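Glutathione S-transferase (Pseudomonas fluorescens, PDB 3M3M) probably catalyses the conjugation of glutathione to electrophilic compounds and binds glutathione. Local coordinates at residues A111-Q115 and L116-L120; W187-R190 and V191-H194. All coordinates share one frame; numbering follows the deposited sequence.

Interaction 1 of 2, residues A111-Q115 and L116-L120; sequences ARFIQ and LYEGL
Phe-113 and Tyr-117, one turn apart at the C-terminal end of helix 87-117, lay their rings at only 22° to each other, yet the rings are slid so far that they barely overlap, with centroids 5.2 Å apart. The closest touch is made by one ring carbon: Phe-113 CD1 lies 3.5 Å from Tyr-117 CB and CG alike. Different first torsions set this up. In Phe-113, CG stands opposite the backbone N (chi1 -180°), which swings the ring toward the following turn, whereas Tyr-117 has its CG beside the backbone N (chi1 -79°). Across the ring from CD1, Phe-113 CE2 comes within 3.5 Å of Glu-118 OE2, while OE1 of the same carboxylate forms a salt bridge with Arg-124.

The segment closes the first long helix of the all-helical C-terminal domain of the glutathione transferase fold. The helix widens into a pi-type turn at 113-115, and Gly-119, with positive phi, leaves the helical path. Beyond it, Leu-120 N turns back to donate a 2.9 Å bond to Ile-114 O, which also takes a weak bond from Glu-118 N. Leu-120 then sets its CD2 4.1 Å from CG2 of Ile-114, the two side chains running at a slant, with Ile-114 also packed on helix 125-146.

On another flank, the extended chain of Arg-112 runs alongside Leu-116 in the same direction, and Leu-116 CD2 covers one face of the guanidinium, 3.8 Å from Arg-112 NE. Polar partners from other parts of the chain fix the rotation of that flat group: Glu-173 takes NE in a salt bridge and the carbonyl of Arg-11 accepts from NH2. The Arg-112 side chain lies about 4 Å from that of the glutathione-binding Tyr-167.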
# COMPACT_ATOMS: atom_id res chain seq x y z
N ALA A 111 -12.10 6.47 0.16
CA ALA A 111 -12.45 7.88 -0.25
C ALA A 111 -11.94 8.12 -1.67
O ALA A 111 -12.60 8.78 -2.51
CB ALA A 111 -11.79 8.88 0.71
N ARG A 112 -10.71 7.68 -1.92
CA ARG A 112 -10.12 7.85 -3.29
C ARG A 112 -10.98 7.08 -4.30
O ARG A 112 -11.22 7.55 -5.41
CB ARG A 112 -8.68 7.31 -3.26
CG ARG A 112 -8.12 7.06 -4.72
CD ARG A 112 -6.57 6.91 -4.60
NE ARG A 112 -5.94 6.63 -5.93
CZ ARG A 112 -5.78 5.42 -6.48
NH1 ARG A 112 -6.28 4.34 -5.86
NH2 ARG A 112 -5.03 5.26 -7.58
N PHE A 113 -11.44 5.88 -3.95
CA PHE A 113 -12.32 5.14 -4.91
C PHE A 113 -13.59 5.93 -5.20
O PHE A 113 -13.93 6.16 -6.36
CB PHE A 113 -12.69 3.76 -4.39
CG PHE A 113 -13.56 3.01 -5.34
CD1 PHE A 113 -13.03 2.45 -6.48
CD2 PHE A 113 -14.95 2.89 -5.08
CE1 PHE A 113 -13.86 1.74 -7.35
CE2 PHE A 113 -15.77 2.22 -5.99
CZ PHE A 113 -15.22 1.67 -7.11
N ILE A 114 -14.24 6.41 -4.14
CA ILE A 114 -15.46 7.20 -4.30
C ILE A 114 -15.24 8.42 -5.17
O ILE A 114 -16.04 8.70 -6.09
CB ILE A 114 -16.05 7.59 -2.90
CG1 ILE A 114 -16.66 6.32 -2.25
CG2 ILE A 114 -17.14 8.70 -3.02
CD1 ILE A 114 -16.97 6.59 -0.66
N GLN A 115 -14.19 9.19 -4.88
CA GLN A 115 -13.96 10.44 -5.60
C GLN A 115 -13.34 10.17 -6.99
O GLN A 115 -13.80 10.67 -7.99
CB GLN A 115 -13.03 11.33 -4.81
CG GLN A 115 -12.73 12.69 -5.48
CD GLN A 115 -11.96 13.62 -4.57
OE1 GLN A 115 -12.02 13.50 -3.32
NE2 GLN A 115 -11.22 14.57 -5.18
N LEU A 116 -12.23 9.46 -7.06
CA LEU A 116 -11.55 9.33 -8.34
C LEU A 116 -12.30 8.33 -9.29
O LEU A 116 -12.32 8.57 -10.55
CB LEU A 116 -10.15 8.75 -8.05
CG LEU A 116 -9.31 8.59 -9.34
CD1 LEU A 116 -8.90 9.89 -9.99
CD2 LEU A 116 -8.02 7.84 -8.89
N TYR A 117 -12.81 7.22 -8.73
CA TYR A 117 -13.40 6.16 -9.59
C TYR A 117 -14.85 6.41 -9.86
O TYR A 117 -15.32 6.06 -10.93
CB TYR A 117 -13.23 4.77 -9.08
CG TYR A 117 -11.87 4.21 -9.33
CD1 TYR A 117 -11.67 3.33 -10.39
CD2 TYR A 117 -10.77 4.57 -8.53
CE1 TYR A 117 -10.42 2.80 -10.66
CE2 TYR A 117 -9.49 4.03 -8.79
CZ TYR A 117 -9.36 3.14 -9.83
OH TYR A 117 -8.14 2.60 -10.15
N GLU A 118 -15.55 6.99 -8.88
CA GLU A 118 -16.99 7.19 -9.05
C GLU A 118 -17.40 8.64 -9.18
O GLU A 118 -18.62 8.91 -9.30
CB GLU A 118 -17.78 6.48 -7.96
CG GLU A 118 -17.68 4.96 -8.14
CD GLU A 118 -18.56 4.11 -7.24
OE1 GLU A 118 -18.95 4.63 -6.18
OE2 GLU A 118 -18.84 2.93 -7.59
N GLY A 119 -16.46 9.56 -9.14
CA GLY A 119 -16.79 10.96 -9.26
C GLY A 119 -17.60 11.62 -8.16
O GLY A 119 -18.22 12.65 -8.32
N LEU A 120 -17.54 11.00 -7.00
CA LEU A 120 -18.13 11.50 -5.78
C LEU A 120 -19.61 11.59 -5.86
O LEU A 120 -20.15 12.63 -5.76
CB LEU A 120 -17.52 12.80 -5.33
CG LEU A 120 -17.26 12.81 -3.83
CD1 LEU A 120 -16.47 13.99 -3.44
CD2 LEU A 120 -18.48 12.59 -2.95

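Interaction 2 of 2, residues W187-R190 and V191-H194; sequences WMQR and VQSH
Val-191 sets its CG2 methyl over one face of the Trp-187 indole, a CH-pi contact one turn apart in helix 182-192, within the helical C-terminal domain of the glutathione transferase fold. The methyl lies 4.1 Å from the centroid of the five-membered ring and 17° off its normal, the two side chains running alongside each other. The indole N-H has a polar partner of its own: Trp-187 NE1 donates to OD1 of Asp-161, on helix 159-168.

Beneath these side chains the backbone is paired by ordinary helical bonds. Val-191 N donates to Trp-187 O over 2.9 Å, and Gln-192 N reaches Met-188 O at 3.0 Å. The Gln-192 side chain also lies against that carbonyl. Its CG stands beside its own backbone N (chi1 -83°), which brings CG and CD of Gln-192 each to 3.3 Å from Met-188 O. Beyond CG the chain is extended and runs alongside Met-188, a selenomethionine, bringing Gln-192 NE2 to 3.9 Å from Met-188 CB. The same NE2 hydrogen-bonds to the hydroxyl of Tyr-165, again on helix 159-168. An alanine in place of Gln-192 would probably leave that tyrosine hydroxyl without its amide mate and uncover the flank of Met-188.

The Arg-190 guanidinium is tied by NH2 to the carbonyl of Pro-150. The carbonyl of Arg-190 itself, near the helix end, is taken by Ser-193, which supplies two donors: a weak bond from N and a firmer one from the hydroxyl, whose chi1 of 81° tucks OG between the backbone N and the carbonyl carbon and brings it 2.8 Å from Arg-190 O.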
# COMPACT_ATOMS: atom_id res chain seq x y z
N TRP A 187 8.29 13.15 4.74
CA TRP A 187 8.51 11.70 4.63
C TRP A 187 8.27 11.17 3.20
O TRP A 187 9.05 10.30 2.69
CB TRP A 187 7.60 11.04 5.66
CG TRP A 187 7.40 9.54 5.53
CD1 TRP A 187 8.16 8.53 5.98
CD2 TRP A 187 6.21 8.96 4.96
NE1 TRP A 187 7.54 7.28 5.66
CE2 TRP A 187 6.33 7.53 5.10
CE3 TRP A 187 5.07 9.53 4.38
CZ2 TRP A 187 5.30 6.62 4.63
CZ3 TRP A 187 4.02 8.63 3.90
CH2 TRP A 187 4.18 7.19 4.05
N MSE A 188 7.19 11.65 2.54
CA MSE A 188 6.92 11.21 1.17
C MSE A 188 8.17 11.60 0.34
O MSE A 188 8.59 10.87 -0.53
CB MSE A 188 5.75 11.95 0.58
CG MSE A 188 4.49 11.32 1.11
SE MSE A 188 2.83 12.28 0.71
CE MSE A 188 2.99 12.74 -1.26
N GLN A 189 8.64 12.85 0.51
CA GLN A 189 9.94 13.21 -0.14
C GLN A 189 11.13 12.29 0.07
O GLN A 189 11.82 11.96 -0.90
CB GLN A 189 10.29 14.68 0.22
CG GLN A 189 9.89 15.53 -0.85
CD GLN A 189 11.00 15.44 -1.84
OE1 GLN A 189 12.16 15.20 -1.42
NE2 GLN A 189 10.70 15.55 -3.12
N ARG A 190 11.36 11.80 1.30
CA ARG A 190 12.38 10.86 1.62
C ARG A 190 12.17 9.50 0.92
O ARG A 190 13.09 8.93 0.40
CB ARG A 190 12.50 10.59 3.15
CG ARG A 190 12.94 11.83 3.84
CD ARG A 190 13.59 11.51 5.18
NE ARG A 190 12.48 11.54 6.01
CZ ARG A 190 11.88 12.58 6.57
NH1 ARG A 190 12.32 13.85 6.59
NH2 ARG A 190 10.79 12.30 7.18
N VAL A 191 10.94 9.00 0.95
CA VAL A 191 10.63 7.76 0.27
C VAL A 191 10.97 7.88 -1.20
O VAL A 191 11.67 7.05 -1.76
CB VAL A 191 9.12 7.41 0.49
CG1 VAL A 191 8.70 6.21 -0.46
CG2 VAL A 191 8.96 7.06 2.05
N GLN A 192 10.45 8.92 -1.79
CA GLN A 192 10.60 9.18 -3.23
C GLN A 192 12.06 9.45 -3.65
O GLN A 192 12.36 9.32 -4.85
CB GLN A 192 9.83 10.46 -3.57
CG GLN A 192 8.42 10.24 -3.77
CD GLN A 192 7.67 11.53 -3.60
OE1 GLN A 192 8.30 12.60 -3.78
NE2 GLN A 192 6.32 11.47 -3.28
N SER A 193 12.92 9.75 -2.70
CA SER A 193 14.31 10.00 -2.98
C SER A 193 15.15 8.74 -3.03
O SER A 193 16.35 8.80 -3.38
CB SER A 193 14.89 10.99 -1.95
OG SER A 193 15.23 10.33 -0.73
N HIS A 194 14.59 7.59 -2.71
CA HIS A 194 15.39 6.42 -2.73
C HIS A 194 15.83 6.21 -4.20
O HIS A 194 15.02 6.44 -5.13
CB HIS A 194 14.57 5.18 -2.30
CG HIS A 194 15.43 3.97 -2.17
ND1 HIS A 194 15.92 3.27 -3.27
CD2 HIS A 194 15.89 3.34 -1.07
CE1 HIS A 194 16.65 2.25 -2.85
NE2 HIS A 194 16.62 2.26 -1.51

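How the interactions relate
Both contacts lie in the helical C-terminal domain, at the C-terminal ends of two different helices: interaction 1 on helix 87-117, then, further along the chain, interaction 2 on helix 182-192. Their centres are 26 Å apart and their nearest atoms about 12 Å, so they do not touch. Helix 125-146 joins them indirectly, since Ile-114 and Leu-120 pack on its first part, at Glu-127, Tyr-128 and Leu-131, while Trp-187 packs near its far end, on Met-142 and Leu-146. Interaction 1 lies near the glutathione site, the Arg-112 side chain about 7 Å from the bound glutathione, whereas interaction 2 packs against helix 159-168, which carries the glutathione-binding Tyr-167.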